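Local coordinates for hexapeptide transferase family protein (Anaplasma phagocytophilum, PDB 3IXC) that probably has transferase activity, resembles the gamma-class carbonic anhydrases in fold, and binds magnesium in a trimer of left-handed beta helices, at residues Gly55-Ile60 and Leu186-Leu191; Gly78-Asp83 and Glu181-Leu186; Gly136-Ala141 and Arg166-Glu171; Ser153-Ala158 and Ala162-Met167. One frame throughout, in Å; residues are numbered along the deposited sequence. Where two conformers were deposited one is given.

From the N terminus the chain winds through the coils of a beta helix. It passes 55-60, then the neighbouring coil at 78-83, then 136-141 and 153-158 at the far end. There it turns back. Contact 4 closes a short hairpin between 153-158 and 162-167. Contact 3 ties 136-141 to the exit of that hairpin, and the two contacts share R166 and M167. Helix 170-188 then runs back along the coils. Contact 2 joins it to 78-83, and contact 1 joins its end to 55-60. Contacts 3 and 4 nest inside the loop of contact 2, which nests inside that of contact 1. All four reach the same sheet.

Contact 1. Residues Gly55-Ile60 and Leu186-Leu191; sequences GKNASI and LSRGYL
R188 meets N57 through one terminal nitrogen. In one of its two conformers, NH2 of R188 donates to OD1 of N57 at 2.8 Å, with an N-H...O angle of 151°. The oxygen lies at the edge of the guanidinium, almost in its plane. The donor stands well above the carbonyl plane of N57, and the two groups are turned 76° apart. A water, also at the guanidinium edge, bridges the pair. It accepts from ND2 of N57 at 2.9 Å and from NH2 of R188 at 3.0 Å. One NH2 is thus bonded to both the amide oxygen and the water. The R188 chain is extended from CG to NE, which carries its end across to the turn.

Deeper in, S59 and S187 touch through their methylenes, CB to CB at 3.7 Å. The OG of S187 turns back to its own helix and bonds to the carbonyl O of I184. S59 OG has a weak bond to NE1 of W61.

N57 sits in a type II turn from G55 to A58, closed by A58 N to G55 O at 3.3 Å. The backbone N of N57 is also held by OG1 of T39. Past the helix, Y190 bonds through OH to D69 of the second subunit. The arrangement places a C-terminal helix against the corner of a coil, as seen in gamma-carbonic-anhydrase-like left-handed beta helices.

Contact 2. Residues Gly78-Asp83 and Glu181-Leu186; sequences GTNIQD and ENYIAL
Y183 lies under the amide of N80 and reaches that of Q82, where helix 170-188 packs on one coil of the left-handed beta helix. The amide of N80 is stacked over one face of the ring, the two planes only 18° apart. Its CG is 3.6 Å from CG of Y183. In N80 the amide carbon is set between the backbone N and the carbonyl carbon (chi1 63°), and this brings the amide over the inner part of the ring. The Q82 chain runs extended beyond CG and ends beside the phenol, with NE2 3.4 Å from CE2 of Y183. The Q82 amide is nearly parallel to the ring.

The two amides are locked to each other. NE2 of Q82 donates to OD1 of N80 at 3.0 Å, a nearly straight bond of 167°. This fixes the rotation of both groups. ND2 of N80 bonds further to OG1 of T103. The opposite face of the ring meets CD2 of L186.

Farther along, CD1 of I184 rests 3.8 Å from CA of G78.

Q82 also packs on H106, which can bind magnesium but holds none in this chain, and D83 bonds to ND1 of that histidine. The phenol OH of Y183 bonds to R67 of the second subunit. A water joins the phenol to the Q82 amide: it lies 2.6 Å from OH of Y183 and donates to OE1 of Q82 at 3.1 Å.

Contact 3. Residues Gly136-Ala141 and Arg166-Glu171; sequences GSMLAA and RMMTEE
M138 and M168 face each other across two backbones that keep their CA atoms 8.1 Å apart. Segment 136-141 enters through a turn at G136, which has a positive phi of 64°, and becomes a strand at 138-139. Segment 166-171 leaves a strand at 167 and starts a helix at 170, with T169 as its N-cap.

The gap is bridged by the two methionines. The CG of M138 is anti to the backbone N (chi1 -176°), a placement that points the chain at M168 before it bends at chi3. The methyl CE of M138 then comes 3.6 Å from the sulfur of M168. That sulfur also lies 3.7 Å from CB of M138. M168 also bends at its end, and its methyl reaches the turn, 3.3 Å from O of G136 and 3.8 Å from CA of S137. The contact is apolar, apart from that carbonyl oxygen.

Nearby, NH1 of R166 donates to O of M167 at 3.1 Å and forms a salt bridge with E172. Strand 155-159 lies next to strand 138-139 and bonds to M138 through E155 and W157. M168 thus packs on the coil just as the chain passes from strand 162-167 into helix 170-188.

Contact 4. Residues Ser153-Ala158 and Ala162-Met167; sequences SGELWA and AKFLRM
W157 lays one face of its indole on the backbone of K163 and F164, with N of F164 3.5 Å from CD2 of W157. CB of F164 sits over the five-membered ring in a CH-pi contact. The F164 ring presents its edge to NE1 of W157. Close by, CD1 of F164 packs 3.7 Å from CD of E155. E155 also lends CG to the sulfur of M167, at 3.7 Å. The bent M167 chain brings its methyl onto G154, which has no side chain.

On the sheet face of L156 and R166, CD2 of L156 lies over the centre of the R166 guanidinium, 3.5 Å from NH2, and also meets CD2 of L165. The guanidinium also pairs with E172.

This antiparallel hairpin ends the mixed sheet within the chain, with a classic beta bulge where L165 and R166 face L156. O of L156 accepts from N of L165 at 2.9 Å and, weakly, from N of R166. NE1 of W157 donates to OE1 of E155 at 2.9 Å, on its own strand. Backbone bonds thus set the register, indole and phenyl meet on one side, and on the face of L156 an apolar methyl lies against a charged guanidinium.

Contact 1. Residues Gly55-Ile60 and Leu186-Leu191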
# COMPACT_ATOMS: atom_id res chain seq x y z
N GLY A 55 21.63 6.91 4.74
CA GLY A 55 23.02 6.92 4.29
C GLY A 55 23.27 7.42 2.88
O GLY A 55 22.34 7.70 2.12
N LYS A 56 24.56 7.52 2.56
CA LYS A 56 25.05 7.92 1.24
C LYS A 56 24.39 7.13 0.11
O LYS A 56 24.32 5.91 0.18
CB LYS A 56 26.58 7.73 1.21
CG LYS A 56 27.23 7.75 -0.14
CD LYS A 56 28.74 7.59 0.01
CE LYS A 56 29.44 7.53 -1.34
NZ LYS A 56 30.93 7.45 -1.16
N ASN A 57 23.92 7.84 -0.91
CA ASN A 57 23.38 7.22 -2.13
C ASN A 57 22.13 6.37 -1.95
O ASN A 57 21.76 5.63 -2.86
CB ASN A 57 24.46 6.38 -2.86
CG ASN A 57 25.61 7.22 -3.38
OD1 ASN A 57 25.46 8.42 -3.68
ND2 ASN A 57 26.78 6.60 -3.50
N ALA A 58 21.50 6.45 -0.78
CA ALA A 58 20.21 5.79 -0.59
C ALA A 58 19.14 6.49 -1.43
O ALA A 58 19.33 7.63 -1.86
CB ALA A 58 19.81 5.77 0.88
N SER A 59 18.03 5.81 -1.66
CA SER A 59 16.91 6.42 -2.37
C SER A 59 15.60 5.98 -1.73
O SER A 59 15.33 4.79 -1.54
CB SER A 59 16.95 6.12 -3.89
OG SER A 59 17.03 4.73 -4.18
N ILE A 60 14.82 6.98 -1.35
CA ILE A 60 13.55 6.79 -0.64
C ILE A 60 12.48 7.33 -1.57
O ILE A 60 12.47 8.52 -1.90
CB ILE A 60 13.56 7.54 0.72
CG1 ILE A 60 14.83 7.19 1.53
CG2 ILE A 60 12.28 7.29 1.49
CD1 ILE A 60 14.97 5.70 1.92
N LEU A 186 19.53 5.10 -11.18
CA LEU A 186 18.17 5.57 -11.48
C LEU A 186 17.84 6.85 -10.71
O LEU A 186 17.33 7.82 -11.29
CB LEU A 186 17.15 4.47 -11.13
CG LEU A 186 15.68 4.73 -11.50
CD1 LEU A 186 15.50 4.89 -13.02
CD2 LEU A 186 14.79 3.61 -11.00
N SER A 187 18.16 6.86 -9.42
CA SER A 187 17.86 8.01 -8.57
C SER A 187 18.65 9.27 -8.95
O SER A 187 18.20 10.38 -8.67
CB SER A 187 18.06 7.67 -7.09
OG SER A 187 19.43 7.54 -6.76
N ARG A 188 19.81 9.10 -9.59
CA ARG A 188 20.61 10.25 -9.97
C ARG A 188 20.01 11.04 -11.13
O ARG A 188 20.38 12.18 -11.37
CB ARG A 188 22.07 9.85 -10.22
CG ARG A 188 22.84 9.75 -8.92
CD ARG A 188 24.08 8.92 -9.03
NE ARG A 188 24.71 8.77 -7.72
CZ ARG A 188 25.91 8.24 -7.54
NH1 ARG A 188 26.61 7.81 -8.58
NH2 ARG A 188 26.41 8.13 -6.32
N GLY A 189 19.05 10.43 -11.83
CA GLY A 189 18.36 11.09 -12.94
C GLY A 189 17.22 11.97 -12.48
O GLY A 189 16.58 12.64 -13.30
N TYR A 190 16.95 11.96 -11.17
CA TYR A 190 15.96 12.83 -10.56
C TYR A 190 16.65 14.10 -10.05
O TYR A 190 16.38 15.18 -10.57
CB TYR A 190 15.21 12.10 -9.44
CG TYR A 190 14.22 11.05 -9.93
CD1 TYR A 190 14.66 9.80 -10.37
CD2 TYR A 190 12.85 11.32 -9.96
CE1 TYR A 190 13.76 8.84 -10.83
CE2 TYR A 190 11.94 10.37 -10.42
CZ TYR A 190 12.40 9.13 -10.85
OH TYR A 190 11.52 8.18 -11.30
N LEU A 191 17.55 13.93 -9.07
CA LEU A 191 18.20 15.01 -8.31
C LEU A 191 18.64 16.20 -9.14
O LEU A 191 19.69 16.17 -9.79
CB LEU A 191 19.42 14.46 -7.53
CG LEU A 191 19.22 13.41 -6.43
CD1 LEU A 191 20.51 12.62 -6.21
CD2 LEU A 191 18.76 14.07 -5.13
OXT LEU A 191 17.98 17.24 -9.17
O HOH W 1 29.06 7.71 -5.00

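Contact 2. Residues Gly78-Asp83 and Glu181-Leu186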
# COMPACT_ATOMS: atom_id res chain seq x y z
N GLY A 78 23.46 3.25 -0.11
CA GLY A 78 23.13 2.57 -1.37
C GLY A 78 21.86 1.74 -1.33
O GLY A 78 21.64 0.90 -2.21
N THR A 79 21.03 1.97 -0.32
CA THR A 79 19.78 1.22 -0.17
C THR A 79 18.61 1.96 -0.80
O THR A 79 18.49 3.18 -0.68
CB THR A 79 19.54 0.92 1.33
OG1 THR A 79 20.45 -0.12 1.72
CG2 THR A 79 18.09 0.46 1.62
N ASN A 80 17.74 1.20 -1.48
CA ASN A 80 16.50 1.77 -2.02
C ASN A 80 15.29 1.24 -1.25
O ASN A 80 15.21 0.04 -0.93
CB ASN A 80 16.38 1.52 -3.53
CG ASN A 80 16.31 0.05 -3.89
OD1 ASN A 80 15.23 -0.54 -3.94
ND2 ASN A 80 17.46 -0.55 -4.15
N ILE A 81 14.39 2.14 -0.90
CA ILE A 81 13.12 1.76 -0.28
C ILE A 81 12.03 2.29 -1.20
O ILE A 81 11.77 3.50 -1.26
CB ILE A 81 12.99 2.32 1.15
CG1 ILE A 81 14.21 1.90 1.98
CG2 ILE A 81 11.67 1.83 1.78
CD1 ILE A 81 14.18 2.38 3.44
N GLN A 82 11.40 1.37 -1.92
CA GLN A 82 10.56 1.74 -3.06
C GLN A 82 9.16 2.21 -2.66
O GLN A 82 8.80 2.21 -1.47
CB GLN A 82 10.52 0.59 -4.06
CG GLN A 82 11.86 0.34 -4.72
CD GLN A 82 11.87 -0.91 -5.56
OE1 GLN A 82 10.84 -1.31 -6.11
NE2 GLN A 82 13.04 -1.55 -5.67
N ASP A 83 8.41 2.64 -3.66
CA ASP A 83 7.24 3.50 -3.50
C ASP A 83 6.18 2.93 -2.59
O ASP A 83 5.87 1.73 -2.66
CB ASP A 83 6.63 3.81 -4.87
CG ASP A 83 7.68 3.97 -5.95
OD1 ASP A 83 7.91 5.12 -6.40
OD2 ASP A 83 8.30 2.94 -6.32
N GLU A 181 22.86 -1.08 -7.24
CA GLU A 181 23.59 -0.17 -8.13
C GLU A 181 22.67 0.47 -9.19
O GLU A 181 22.78 1.67 -9.48
CB GLU A 181 24.78 -0.89 -8.77
CG GLU A 181 25.89 -1.23 -7.77
CD GLU A 181 26.54 -0.01 -7.11
OE1 GLU A 181 26.53 1.11 -7.70
OE2 GLU A 181 27.09 -0.16 -6.00
N ASN A 182 21.75 -0.32 -9.72
CA ASN A 182 20.78 0.19 -10.69
C ASN A 182 19.96 1.32 -10.08
O ASN A 182 19.73 2.34 -10.74
CB ASN A 182 19.83 -0.92 -11.15
CG ASN A 182 20.50 -1.94 -12.06
OD1 ASN A 182 21.63 -1.76 -12.52
ND2 ASN A 182 19.78 -3.03 -12.34
N TYR A 183 19.54 1.14 -8.83
CA TYR A 183 18.70 2.13 -8.17
C TYR A 183 19.46 3.41 -7.82
O TYR A 183 18.88 4.51 -7.89
CB TYR A 183 17.96 1.54 -6.95
CG TYR A 183 16.51 1.31 -7.28
CD1 TYR A 183 15.58 2.33 -7.10
CD2 TYR A 183 16.09 0.11 -7.85
CE1 TYR A 183 14.24 2.15 -7.46
CE2 TYR A 183 14.76 -0.07 -8.22
CZ TYR A 183 13.85 0.95 -8.01
OH TYR A 183 12.54 0.78 -8.36
N ILE A 184 20.73 3.28 -7.48
CA ILE A 184 21.56 4.47 -7.27
C ILE A 184 21.59 5.26 -8.58
O ILE A 184 21.33 6.47 -8.58
CB ILE A 184 22.99 4.13 -6.79
CG1 ILE A 184 22.95 3.43 -5.42
CG2 ILE A 184 23.86 5.41 -6.72
CD1 ILE A 184 24.29 2.79 -4.99
N ALA A 185 21.87 4.57 -9.68
CA ALA A 185 21.94 5.23 -11.00
C ALA A 185 20.61 5.86 -11.39
O ALA A 185 20.56 7.01 -11.85
CB ALA A 185 22.41 4.25 -12.06
N LEU A 186 19.53 5.10 -11.18
CA LEU A 186 18.17 5.57 -11.48
C LEU A 186 17.84 6.85 -10.71
O LEU A 186 17.33 7.82 -11.29
CB LEU A 186 17.15 4.47 -11.13
CG LEU A 186 15.68 4.73 -11.50
CD1 LEU A 186 15.50 4.89 -13.02
CD2 LEU A 186 14.79 3.61 -11.00
O HOH W 2 11.64 -1.56 -9.13

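Contact 3. Residues Gly136-Ala141 and Arg166-Glu171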
# COMPACT_ATOMS: atom_id res chain seq x y z
N GLY A 136 22.72 -10.73 2.17
CA GLY A 136 22.61 -11.48 0.91
C GLY A 136 21.55 -12.57 0.90
O GLY A 136 21.77 -13.66 0.36
N SER A 137 20.40 -12.26 1.49
CA SER A 137 19.24 -13.15 1.52
C SER A 137 18.07 -12.47 0.80
O SER A 137 18.10 -11.27 0.55
CB SER A 137 18.86 -13.50 2.96
OG SER A 137 18.48 -12.35 3.70
N MET A 138 17.03 -13.25 0.48
CA MET A 138 15.92 -12.71 -0.31
C MET A 138 14.56 -13.23 0.12
O MET A 138 14.43 -14.39 0.51
CB MET A 138 16.14 -13.01 -1.80
CG MET A 138 15.07 -12.40 -2.70
SD MET A 138 15.55 -12.26 -4.42
CE MET A 138 15.65 -13.94 -4.88
N LEU A 139 13.58 -12.34 0.03
CA LEU A 139 12.19 -12.67 0.25
C LEU A 139 11.46 -12.46 -1.08
O LEU A 139 11.60 -11.40 -1.71
CB LEU A 139 11.63 -11.74 1.33
CG LEU A 139 10.36 -12.10 2.09
CD1 LEU A 139 10.50 -13.45 2.78
CD2 LEU A 139 10.07 -11.00 3.10
N ALA A 140 10.69 -13.46 -1.51
CA ALA A 140 9.90 -13.35 -2.74
C ALA A 140 8.83 -12.27 -2.59
O ALA A 140 8.40 -11.97 -1.47
CB ALA A 140 9.23 -14.66 -3.07
N ALA A 141 8.39 -11.72 -3.72
CA ALA A 141 7.25 -10.80 -3.73
C ALA A 141 6.08 -11.38 -2.95
O ALA A 141 5.80 -12.58 -3.01
CB ALA A 141 6.82 -10.50 -5.15
N ARG A 166 14.24 -22.25 -1.25
CA ARG A 166 15.44 -22.82 -1.86
C ARG A 166 16.59 -21.84 -1.69
O ARG A 166 16.39 -20.69 -1.30
CB ARG A 166 15.21 -23.08 -3.35
CG ARG A 166 14.79 -21.83 -4.14
CD ARG A 166 14.75 -22.12 -5.64
NE ARG A 166 14.21 -21.00 -6.41
CZ ARG A 166 14.90 -19.92 -6.77
NH1 ARG A 166 16.18 -19.80 -6.42
NH2 ARG A 166 14.32 -18.95 -7.48
N MET A 167 17.80 -22.29 -1.99
CA MET A 167 18.91 -21.36 -2.14
C MET A 167 18.76 -20.59 -3.46
O MET A 167 18.09 -21.04 -4.39
CB MET A 167 20.26 -22.09 -2.09
CG MET A 167 20.53 -22.83 -0.78
SD MET A 167 20.47 -21.80 0.70
CE MET A 167 22.03 -20.91 0.59
N MET A 168 19.38 -19.41 -3.51
CA MET A 168 19.40 -18.59 -4.71
C MET A 168 20.39 -19.08 -5.75
O MET A 168 21.44 -19.65 -5.42
CB MET A 168 19.72 -17.15 -4.34
CG MET A 168 18.52 -16.34 -3.89
SD MET A 168 18.94 -14.62 -3.59
CE MET A 168 19.62 -14.78 -1.94
N THR A 169 20.06 -18.83 -7.02
CA THR A 169 20.96 -19.14 -8.12
C THR A 169 22.10 -18.13 -8.16
O THR A 169 22.04 -17.09 -7.50
CB THR A 169 20.21 -19.08 -9.46
OG1 THR A 169 19.75 -17.74 -9.67
CG2 THR A 169 19.00 -20.00 -9.44
N GLU A 170 23.11 -18.42 -8.97
CA GLU A 170 24.21 -17.47 -9.20
C GLU A 170 23.66 -16.13 -9.70
O GLU A 170 24.07 -15.07 -9.22
CB GLU A 170 25.20 -18.04 -10.22
CG GLU A 170 26.33 -17.08 -10.58
CD GLU A 170 27.23 -17.61 -11.68
OE1 GLU A 170 27.62 -18.79 -11.62
OE2 GLU A 170 27.56 -16.83 -12.59
N GLU A 171 22.74 -16.18 -10.67
CA GLU A 171 22.14 -14.97 -11.23
C GLU A 171 21.42 -14.13 -10.17
O GLU A 171 21.56 -12.90 -10.13
CB GLU A 171 21.19 -15.32 -12.39
CG GLU A 171 20.59 -14.13 -13.11
CD GLU A 171 19.57 -14.51 -14.18
OE1 GLU A 171 19.43 -15.72 -14.49
OE2 GLU A 171 18.90 -13.60 -14.71

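Contact 4. Residues Ser153-Ala158 and Ala162-Met167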
# COMPACT_ATOMS: atom_id res chain seq x y z
N SER A 153 21.80 -16.19 5.00
CA SER A 153 22.50 -15.75 3.79
C SER A 153 22.38 -16.77 2.66
O SER A 153 22.57 -17.97 2.87
CB SER A 153 23.98 -15.49 4.09
OG SER A 153 24.11 -14.45 5.04
N GLY A 154 22.05 -16.27 1.47
CA GLY A 154 21.93 -17.10 0.29
C GLY A 154 20.57 -17.76 0.12
O GLY A 154 20.29 -18.33 -0.93
N GLU A 155 19.72 -17.68 1.15
CA GLU A 155 18.40 -18.29 1.09
C GLU A 155 17.35 -17.40 0.45
O GLU A 155 17.38 -16.17 0.59
CB GLU A 155 17.90 -18.71 2.48
CG GLU A 155 18.81 -19.70 3.19
CD GLU A 155 18.27 -20.17 4.54
OE1 GLU A 155 17.38 -19.50 5.11
OE2 GLU A 155 18.75 -21.21 5.02
N LEU A 156 16.41 -18.05 -0.23
CA LEU A 156 15.19 -17.42 -0.72
C LEU A 156 14.01 -17.99 0.08
O LEU A 156 13.82 -19.21 0.14
CB LEU A 156 14.99 -17.69 -2.22
CG LEU A 156 13.63 -17.28 -2.82
CD1 LEU A 156 13.36 -15.77 -2.68
CD2 LEU A 156 13.56 -17.72 -4.28
N TRP A 157 13.26 -17.10 0.72
CA TRP A 157 12.04 -17.48 1.42
C TRP A 157 10.86 -16.91 0.66
O TRP A 157 10.99 -15.91 -0.06
CB TRP A 157 12.05 -16.93 2.85
CG TRP A 157 12.89 -17.72 3.83
CD1 TRP A 157 14.12 -18.27 3.62
CD2 TRP A 157 12.56 -17.98 5.20
NE1 TRP A 157 14.57 -18.88 4.77
CE2 TRP A 157 13.63 -18.71 5.75
CE3 TRP A 157 11.46 -17.67 6.01
CZ2 TRP A 157 13.63 -19.15 7.08
CZ3 TRP A 157 11.46 -18.10 7.34
CH2 TRP A 157 12.54 -18.84 7.86
N ALA A 158 9.70 -17.55 0.82
CA ALA A 158 8.49 -17.15 0.11
C ALA A 158 7.27 -17.63 0.87
O ALA A 158 7.35 -18.58 1.66
CB ALA A 158 8.47 -17.74 -1.31
N ALA A 162 5.98 -16.78 5.40
CA ALA A 162 7.17 -17.08 4.61
C ALA A 162 7.94 -18.23 5.24
O ALA A 162 8.06 -18.32 6.47
CB ALA A 162 8.06 -15.86 4.49
N LYS A 163 8.43 -19.13 4.38
CA LYS A 163 9.26 -20.26 4.78
C LYS A 163 10.38 -20.44 3.76
O LYS A 163 10.28 -19.96 2.63
CB LYS A 163 8.43 -21.55 4.87
CG LYS A 163 7.40 -21.59 6.00
CD LYS A 163 6.70 -22.93 6.05
CE LYS A 163 5.98 -23.14 7.38
NZ LYS A 163 5.60 -24.58 7.58
N PHE A 164 11.44 -21.14 4.15
CA PHE A 164 12.52 -21.43 3.22
C PHE A 164 11.98 -22.14 1.97
O PHE A 164 11.27 -23.14 2.08
CB PHE A 164 13.58 -22.29 3.90
CG PHE A 164 14.65 -22.77 2.97
CD1 PHE A 164 15.69 -21.93 2.58
CD2 PHE A 164 14.62 -24.07 2.47
CE1 PHE A 164 16.68 -22.37 1.72
CE2 PHE A 164 15.62 -24.53 1.60
CZ PHE A 164 16.65 -23.67 1.23
N LEU A 165 12.31 -21.59 0.80
CA LEU A 165 11.94 -22.19 -0.48
C LEU A 165 13.12 -22.94 -1.09
O LEU A 165 13.01 -24.13 -1.40
CB LEU A 165 11.45 -21.12 -1.46
CG LEU A 165 10.91 -21.61 -2.81
CD1 LEU A 165 9.63 -22.47 -2.64
CD2 LEU A 165 10.66 -20.43 -3.73
N ARG A 166 14.24 -22.25 -1.25
CA ARG A 166 15.44 -22.82 -1.86
C ARG A 166 16.59 -21.84 -1.69
O ARG A 166 16.39 -20.69 -1.30
CB ARG A 166 15.21 -23.08 -3.35
CG ARG A 166 14.79 -21.83 -4.14
CD ARG A 166 14.75 -22.12 -5.64
NE ARG A 166 14.21 -21.00 -6.41
CZ ARG A 166 14.90 -19.92 -6.77
NH1 ARG A 166 16.18 -19.80 -6.42
NH2 ARG A 166 14.32 -18.95 -7.48
N MET A 167 17.80 -22.29 -1.99
CA MET A 167 18.91 -21.36 -2.14
C MET A 167 18.76 -20.59 -3.46
O MET A 167 18.09 -21.04 -4.39
CB MET A 167 20.26 -22.09 -2.09
CG MET A 167 20.53 -22.83 -0.78
SD MET A 167 20.47 -21.80 0.70
CE MET A 167 22.03 -20.91 0.59